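Local coordinates for protein Myo-inositol phosphohydrolase (Mitsuokella multacida, PDB 4WU3) that probably removes phosphate groups from phytate and lower myo-inositol phosphates, as a phosphatase of the protein-tyrosine-phosphatase-like phytase family, at residues A296-E299 and R300-V304; R248-I251 and F252-H256; V265-D268 and D269-R273. The protein carries 2 engineered substitutions. All coordinates share one frame; numbering follows the deposited sequence.

Interaction 1 of 3, residues A296-E299 and R300-V304. With 4IP (inositol-(1,3,4,5)-tetrakisphosphate), chain E.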
# COMPACT_ATOMS: atom_id res chain seq x y z
N ALA A 296 0.32 2.06 3.75
CA ALA A 296 -0.46 3.28 3.69
C ALA A 296 0.01 4.31 4.72
O ALA A 296 0.04 5.51 4.43
CB ALA A 296 -1.93 2.96 3.87
N TYR A 297 0.41 3.88 5.92
CA TYR A 297 0.93 4.83 6.91
C TYR A 297 2.25 5.42 6.42
O TYR A 297 2.53 6.61 6.59
CB TYR A 297 1.16 4.15 8.26
CG TYR A 297 -0.01 4.17 9.19
CD1 TYR A 297 -1.25 3.70 8.78
CD2 TYR A 297 0.11 4.64 10.48
CE1 TYR A 297 -2.33 3.69 9.63
CE2 TYR A 297 -0.97 4.64 11.35
CZ TYR A 297 -2.19 4.17 10.91
OH TYR A 297 -3.25 4.16 11.75
N ILE A 298 3.07 4.56 5.82
CA ILE A 298 4.32 4.98 5.24
C ILE A 298 4.06 5.96 4.09
O ILE A 298 4.63 7.03 4.07
CB ILE A 298 5.11 3.77 4.74
CG1 ILE A 298 5.66 3.01 5.95
CG2 ILE A 298 6.24 4.24 3.83
CD1 ILE A 298 6.09 1.59 5.65
N GLU A 299 3.19 5.59 3.17
CA GLU A 299 2.86 6.43 2.02
C GLU A 299 2.43 7.83 2.44
O GLU A 299 2.91 8.83 1.90
CB GLU A 299 1.76 5.77 1.17
CG GLU A 299 1.46 6.48 -0.15
CD GLU A 299 0.18 6.01 -0.83
OE1 GLU A 299 -0.66 5.38 -0.16
OE2 GLU A 299 0.00 6.29 -2.04
N ARG A 300 1.53 7.94 3.41
CA ARG A 300 1.06 9.27 3.77
C ARG A 300 2.10 10.08 4.56
O ARG A 300 2.09 11.32 4.51
CB ARG A 300 -0.27 9.19 4.51
CG ARG A 300 -0.13 8.86 5.96
CD ARG A 300 -1.46 8.68 6.65
NE ARG A 300 -1.22 8.30 8.03
CZ ARG A 300 -2.15 7.91 8.88
NH1 ARG A 300 -3.42 7.84 8.50
NH2 ARG A 300 -1.79 7.59 10.12
N TYR A 301 3.00 9.42 5.28
CA TYR A 301 4.07 10.16 5.95
C TYR A 301 5.01 10.75 4.92
O TYR A 301 5.40 11.91 5.00
CB TYR A 301 4.85 9.26 6.90
CG TYR A 301 5.97 9.97 7.64
CD1 TYR A 301 5.79 11.24 8.18
CD2 TYR A 301 7.19 9.35 7.85
CE1 TYR A 301 6.80 11.88 8.87
CE2 TYR A 301 8.21 9.98 8.55
CZ TYR A 301 8.01 11.24 9.06
OH TYR A 301 9.02 11.86 9.75
N GLN A 302 5.38 9.94 3.94
CA GLN A 302 6.25 10.40 2.89
C GLN A 302 5.59 11.53 2.11
O GLN A 302 6.27 12.44 1.65
CB GLN A 302 6.59 9.23 1.96
CG GLN A 302 7.51 8.22 2.62
CD GLN A 302 7.86 7.05 1.72
OE1 GLN A 302 7.09 6.67 0.85
NE2 GLN A 302 9.01 6.47 1.96
N PHE A 303 4.27 11.47 1.96
CA PHE A 303 3.61 12.53 1.22
C PHE A 303 3.80 13.87 1.90
O PHE A 303 4.04 14.86 1.22
CB PHE A 303 2.10 12.30 1.04
CG PHE A 303 1.38 13.55 0.67
CD1 PHE A 303 1.65 14.19 -0.53
CD2 PHE A 303 0.47 14.13 1.53
CE1 PHE A 303 1.00 15.37 -0.87
CE2 PHE A 303 -0.19 15.30 1.20
CZ PHE A 303 0.08 15.93 0.00
N VAL A 304 3.64 13.94 3.21
CA VAL A 304 3.75 15.24 3.88
C VAL A 304 5.19 15.75 3.85
O VAL A 304 5.42 16.94 3.86
CB VAL A 304 3.16 15.28 5.31
CG1 VAL A 304 1.65 15.39 5.23
CG2 VAL A 304 3.58 14.08 6.13
C1 4IP E . -6.64 -0.44 15.51
O1 4IP E . -6.06 -0.25 16.81
C2 4IP E . -6.52 -1.91 15.14
O2 4IP E . -5.15 -2.29 15.18
C3 4IP E . -7.06 -2.16 13.74
O3 4IP E . -6.82 -3.53 13.39
C4 4IP E . -6.39 -1.26 12.71
O4 4IP E . -6.99 -1.47 11.44
C5 4IP E . -6.50 0.21 13.10
O5 4IP E . -5.79 1.01 12.15
C6 4IP E . -5.93 0.44 14.49
O6 4IP E . -6.06 1.81 14.86
P1 4IP E . -6.92 -0.57 18.13
O1P 4IP E . -7.97 -1.56 17.67
O2P 4IP E . -5.91 -1.16 19.09
O3P 4IP E . -7.46 0.78 18.53
P3 4IP E . -7.93 -4.66 13.70
O4P 4IP E . -7.13 -5.94 13.71
O5P 4IP E . -8.90 -4.53 12.55
O6P 4IP E . -8.50 -4.26 15.04
P4 4IP E . -6.35 -2.50 10.38
O7P 4IP E . -4.86 -2.30 10.51
O8P 4IP E . -6.94 -2.06 9.06
O9P 4IP E . -6.80 -3.87 10.85
P5 4IP E . -6.46 2.34 11.52
OPF 4IP E . -6.59 3.28 12.69
OPG 4IP E . -7.78 1.84 10.97
OPH 4IP E . -5.48 2.79 10.47
O HOH W 1 1.37 7.91 8.77

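Interaction 2 of 3, residues R248-I251 and F252-H256. With PO4 (phosphate ion), chain G.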
# COMPACT_ATOMS: atom_id res chain seq x y z
N ARG A 248 -6.98 11.62 7.38
CA ARG A 248 -7.09 12.58 6.30
C ARG A 248 -7.10 13.98 6.87
O ARG A 248 -6.51 14.90 6.28
CB ARG A 248 -8.35 12.34 5.46
CG ARG A 248 -8.31 11.05 4.66
CD ARG A 248 -9.70 10.65 4.17
NE ARG A 248 -10.59 10.19 5.24
CZ ARG A 248 -11.85 9.82 5.04
NH1 ARG A 248 -12.59 9.40 6.06
NH2 ARG A 248 -12.39 9.88 3.82
N THR A 249 -7.76 14.15 8.02
CA THR A 249 -7.84 15.47 8.65
C THR A 249 -6.46 15.96 9.09
O THR A 249 -6.10 17.11 8.87
CB THR A 249 -8.83 15.48 9.84
OG1 THR A 249 -10.17 15.38 9.35
CG2 THR A 249 -8.73 16.75 10.64
N THR A 250 -5.66 15.08 9.67
CA THR A 250 -4.35 15.47 10.16
C THR A 250 -3.37 15.74 9.02
O THR A 250 -2.53 16.63 9.12
CB THR A 250 -3.77 14.42 11.12
OG1 THR A 250 -4.65 14.32 12.24
CG2 THR A 250 -2.38 14.82 11.60
N ILE A 251 -3.47 14.97 7.95
CA ILE A 251 -2.69 15.26 6.77
C ILE A 251 -2.93 16.70 6.35
O ILE A 251 -1.97 17.42 6.04
CB ILE A 251 -3.07 14.36 5.57
CG1 ILE A 251 -2.53 12.95 5.77
CG2 ILE A 251 -2.53 14.96 4.28
CD1 ILE A 251 -3.13 11.94 4.81
N PHE A 252 -4.18 17.13 6.32
CA PHE A 252 -4.47 18.47 5.83
C PHE A 252 -4.22 19.59 6.82
O PHE A 252 -3.96 20.73 6.41
CB PHE A 252 -5.87 18.57 5.24
CG PHE A 252 -5.94 18.10 3.84
CD1 PHE A 252 -5.86 16.76 3.56
CD2 PHE A 252 -6.04 19.00 2.80
CE1 PHE A 252 -5.89 16.32 2.25
CE2 PHE A 252 -6.06 18.58 1.49
CZ PHE A 252 -5.99 17.23 1.22
N MET A 253 -4.27 19.28 8.11
CA MET A 253 -3.86 20.22 9.15
C MET A 253 -2.36 20.46 9.07
O MET A 253 -1.89 21.59 9.25
CB MET A 253 -4.23 19.69 10.53
CG MET A 253 -5.69 19.93 10.90
SD MET A 253 -6.07 21.69 11.07
CE MET A 253 -5.51 21.98 12.74
N VAL A 254 -1.62 19.39 8.80
CA VAL A 254 -0.18 19.45 8.55
C VAL A 254 0.15 20.23 7.27
O VAL A 254 1.05 21.06 7.28
CB VAL A 254 0.44 18.04 8.48
CG1 VAL A 254 1.84 18.08 7.86
CG2 VAL A 254 0.50 17.44 9.87
N MET A 255 -0.58 19.97 6.19
CA MET A 255 -0.42 20.77 4.97
C MET A 255 -0.66 22.27 5.21
O MET A 255 0.10 23.12 4.75
CB MET A 255 -1.36 20.28 3.87
CG MET A 255 -0.99 18.92 3.29
SD MET A 255 -2.32 18.23 2.28
CE MET A 255 -2.36 19.41 0.92
N HIS A 256 -1.73 22.58 5.92
CA HIS A 256 -2.07 23.97 6.25
C HIS A 256 -0.92 24.64 7.01
O HIS A 256 -0.46 25.72 6.64
CB HIS A 256 -3.36 24.00 7.08
CG HIS A 256 -3.98 25.35 7.21
ND1 HIS A 256 -4.97 25.81 6.37
CD2 HIS A 256 -3.76 26.35 8.10
CE1 HIS A 256 -5.33 27.03 6.72
NE2 HIS A 256 -4.61 27.38 7.78
P PO4 G . -10.14 9.79 9.00
O1 PO4 G . -9.61 8.68 9.87
O2 PO4 G . -9.96 11.07 9.79
O3 PO4 G . -11.59 9.57 8.66
O4 PO4 G . -9.37 9.92 7.70

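Interaction 3 of 3, residues V265-D268 and D269-R273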
# COMPACT_ATOMS: atom_id res chain seq x y z
N VAL A 265 9.57 27.11 10.35
CA VAL A 265 9.41 25.96 11.24
C VAL A 265 9.80 24.66 10.55
O VAL A 265 9.48 24.43 9.38
CB VAL A 265 7.95 25.87 11.76
CG1 VAL A 265 7.78 24.70 12.70
CG2 VAL A 265 7.57 27.16 12.45
N SER A 266 10.48 23.78 11.28
CA SER A 266 10.95 22.54 10.69
C SER A 266 9.81 21.55 10.46
O SER A 266 8.77 21.61 11.11
CB SER A 266 11.99 21.90 11.58
OG SER A 266 11.38 21.38 12.75
N PHE A 267 10.04 20.64 9.54
CA PHE A 267 9.08 19.59 9.24
C PHE A 267 8.73 18.79 10.50
O PHE A 267 7.56 18.59 10.82
CB PHE A 267 9.62 18.65 8.15
CG PHE A 267 8.76 17.45 7.92
CD1 PHE A 267 7.55 17.57 7.26
CD2 PHE A 267 9.16 16.21 8.36
CE1 PHE A 267 6.75 16.47 7.05
CE2 PHE A 267 8.37 15.11 8.16
CZ PHE A 267 7.16 15.23 7.52
N ASP A 268 9.75 18.37 11.24
CA ASP A 268 9.53 17.56 12.43
C ASP A 268 8.67 18.26 13.48
O ASP A 268 7.86 17.63 14.15
CB ASP A 268 10.87 17.17 13.06
CG ASP A 268 11.60 16.12 12.26
OD1 ASP A 268 10.96 15.45 11.41
OD2 ASP A 268 12.82 15.94 12.47
N ASP A 269 8.85 19.57 13.62
CA ASP A 269 8.13 20.33 14.62
C ASP A 269 6.66 20.39 14.23
O ASP A 269 5.76 20.24 15.07
CB ASP A 269 8.73 21.73 14.78
CG ASP A 269 9.94 21.74 15.73
OD1 ASP A 269 10.25 20.69 16.35
OD2 ASP A 269 10.59 22.81 15.85
N ILE A 270 6.40 20.58 12.94
CA ILE A 270 5.03 20.64 12.48
C ILE A 270 4.31 19.31 12.76
O ILE A 270 3.23 19.29 13.35
CB ILE A 270 4.99 21.01 10.99
CG1 ILE A 270 5.46 22.47 10.81
CG2 ILE A 270 3.58 20.85 10.44
CD1 ILE A 270 5.40 22.97 9.38
N ILE A 271 4.93 18.20 12.37
CA ILE A 271 4.35 16.87 12.61
C ILE A 271 4.04 16.67 14.09
O ILE A 271 2.94 16.24 14.45
CB ILE A 271 5.32 15.75 12.14
CG1 ILE A 271 5.43 15.76 10.61
CG2 ILE A 271 4.85 14.38 12.62
CD1 ILE A 271 4.14 15.41 9.92
N GLN A 272 5.01 16.98 14.95
CA GLN A 272 4.82 16.85 16.39
C GLN A 272 3.73 17.76 16.91
O GLN A 272 2.87 17.32 17.67
CB GLN A 272 6.11 17.14 17.14
CG GLN A 272 7.08 15.97 17.18
CD GLN A 272 6.41 14.71 17.64
OE1 GLN A 272 5.92 14.62 18.76
NE2 GLN A 272 6.36 13.71 16.76
N ARG A 273 3.73 19.04 16.52
CA ARG A 273 2.74 19.93 17.12
C ARG A 273 1.31 19.60 16.68
O ARG A 273 0.38 19.73 17.47
CB ARG A 273 3.10 21.41 16.95
CG ARG A 273 3.01 21.98 15.55
CD ARG A 273 3.87 23.23 15.51
NE ARG A 273 3.58 24.08 14.37
CZ ARG A 273 3.97 25.34 14.27
NH1 ARG A 273 4.70 25.90 15.23
NH2 ARG A 273 3.64 26.05 13.20
O HOH W 2 11.28 24.50 14.09

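Interaction 1 of 3, residues A296-E299 and R300-V304
Tyr297 and Arg300, three residues apart on one helix, run side by side toward the bound inositol tetrakisphosphate and form a cation-pi pair. Arg300 CZ lies 4.1 Å from the Tyr297 ring centroid and only 1° off the ring normal. The planes are inclined by 35°, and Arg300 NH2 comes closest, 3.3 Å from Tyr297 CE2. Tyr297 OH donates to OPH of the ligand's 5-phosphate (2.9 Å), which lies near the ring plane. Tyrosine suits this place because it offers a face to the cation and a hydroxyl to the phosphate; Arg300 may in turn strengthen the hydroxyl as a donor. Lys288 and Lys289 also bond to the ligand.

Arg300 reaches the ring by turning CG between its own backbone N and carbonyl carbon (chi1 81°), then running extended to NE. A water fixes the guanidinium from its edge: it accepts from Arg300 NE at 2.7 Å and donates to Tyr297 O at 2.8 Å. Beneath these groups the helix keeps its regular i to i+4 bonds, and Ile298 CG2 packs against Gln302 CD at 3.9 Å.

Glu299 forms a salt bridge with Lys295 of the second subunit, whose Trp333 packs on Ile298. Helix 291-313 thus faces the second subunit on one side and packs against helix 247-261 on another, where Arg300 and Phe303 rest on Ile251.

Interaction 2 of 3, residues R248-I251 and F252-H256
Ile251 and Phe252 bury the most surface here, and Met255 completes a small apolar cluster one helical turn further on. The CG2 branch of Ile251 stands anti to its backbone N (CG1 has chi1 -74°), which carries it forward along the helix to 3.9 Å from Phe252 CD1 and 3.8 Å from Met255 SD. It approaches the ring obliquely. Met255 runs alongside Ile251, and its extended chi2 (168°) carries SD over the centre of the Phe252 ring, 3.7 Å above its plane, a Met-aromatic contact. A long, flexible thioether can lie against a branched aliphatic chain and a flat ring at once. Phe252 also turns its edge to the Arg248 carbonyl, with CD1 3.4 Å from Arg248 O, while its N donates to the same oxygen.

Arg248, in the first turn of the helix, grips a phosphate ion, probably from the crystallisation liquor, at the edge of its guanidinium. Arg248 NE donates to phosphate O4 and Arg248 NH1 to phosphate O3, each at 2.8 Å and nearly straight, and Arg248 N adds a bond to O4 at 3.0 Å. Ser242, Ala244 and Met246 bind it too. This is consistent with the P-loop of the tyrosine phosphatase family, whose closing arginine leads into a helix. Glu124 forms a salt bridge with Arg248 NH2 and helps orient the guanidinium.

Helix 247-261 is buried on several sides: Thr249 and Met253 face strand 91-94, Phe252 meets Phe225 of helix 219-230 edge-to-face, and Met255 packs on Phe307 of helix 291-313.

Interaction 3 of 3, residues V265-D268 and D269-R273
Ser266 caps the start of helix 267-276: its OG accepts from Asp269 N at 3.2 Å, with a fairly straight N-H...O angle of 151°. Serine fits the N-cap because its hydroxyl is short enough for a chi1 of 71° to bring it back over the first turn. A water links Ser266 N, from which it accepts at 3.0 Å, to Asp269 OD2, to which it donates, in place of the direct bond that would complete a capping box. Ser266 O then receives Ile270 N, the first regular helical bond.

Val265, just before the cap, meets Ile270 through CG1 to CG1 at 3.7 Å, a hydrophobic staple across the capped end. The same CG1 lies over the centre of the Arg273 guanidinium, 4.1 Å above its plane, while that group's charge is met by Asp257 of helix 247-261. Further along, Ile271 CG1 makes a CH-pi contact with the face of the Phe267 ring, 3.9 Å from its centroid and offset toward the rim.

The serine hydroxyl thus gives Asp269 N an acceptor and the water gives Ser266 N one, while the staple packs apolar carbon beside the cap; the Asp269 carboxylate probably also interacts favourably with the helix dipole.

All three contacts are local, two within helices and one at a helix N-cap, so none closes a long loop; they follow in series along the chain without nesting or crossing. Interaction 2 comes first, at the start of helix 247-261 behind the phosphate-binding loop. Interaction 3 opens the next helix, 267-276, and interaction 1 lies on helix 291-313, which contributes Tyr297 to the inositol phosphate pocket. The three helices meet in one apolar core. Val254 of interaction 2 touches both Ile271 of interaction 3 and Val304 of interaction 1, and Phe267 wedges against Tyr301 and Val304. The phosphate site and the ligand-bearing helix are thereby packed within one domain.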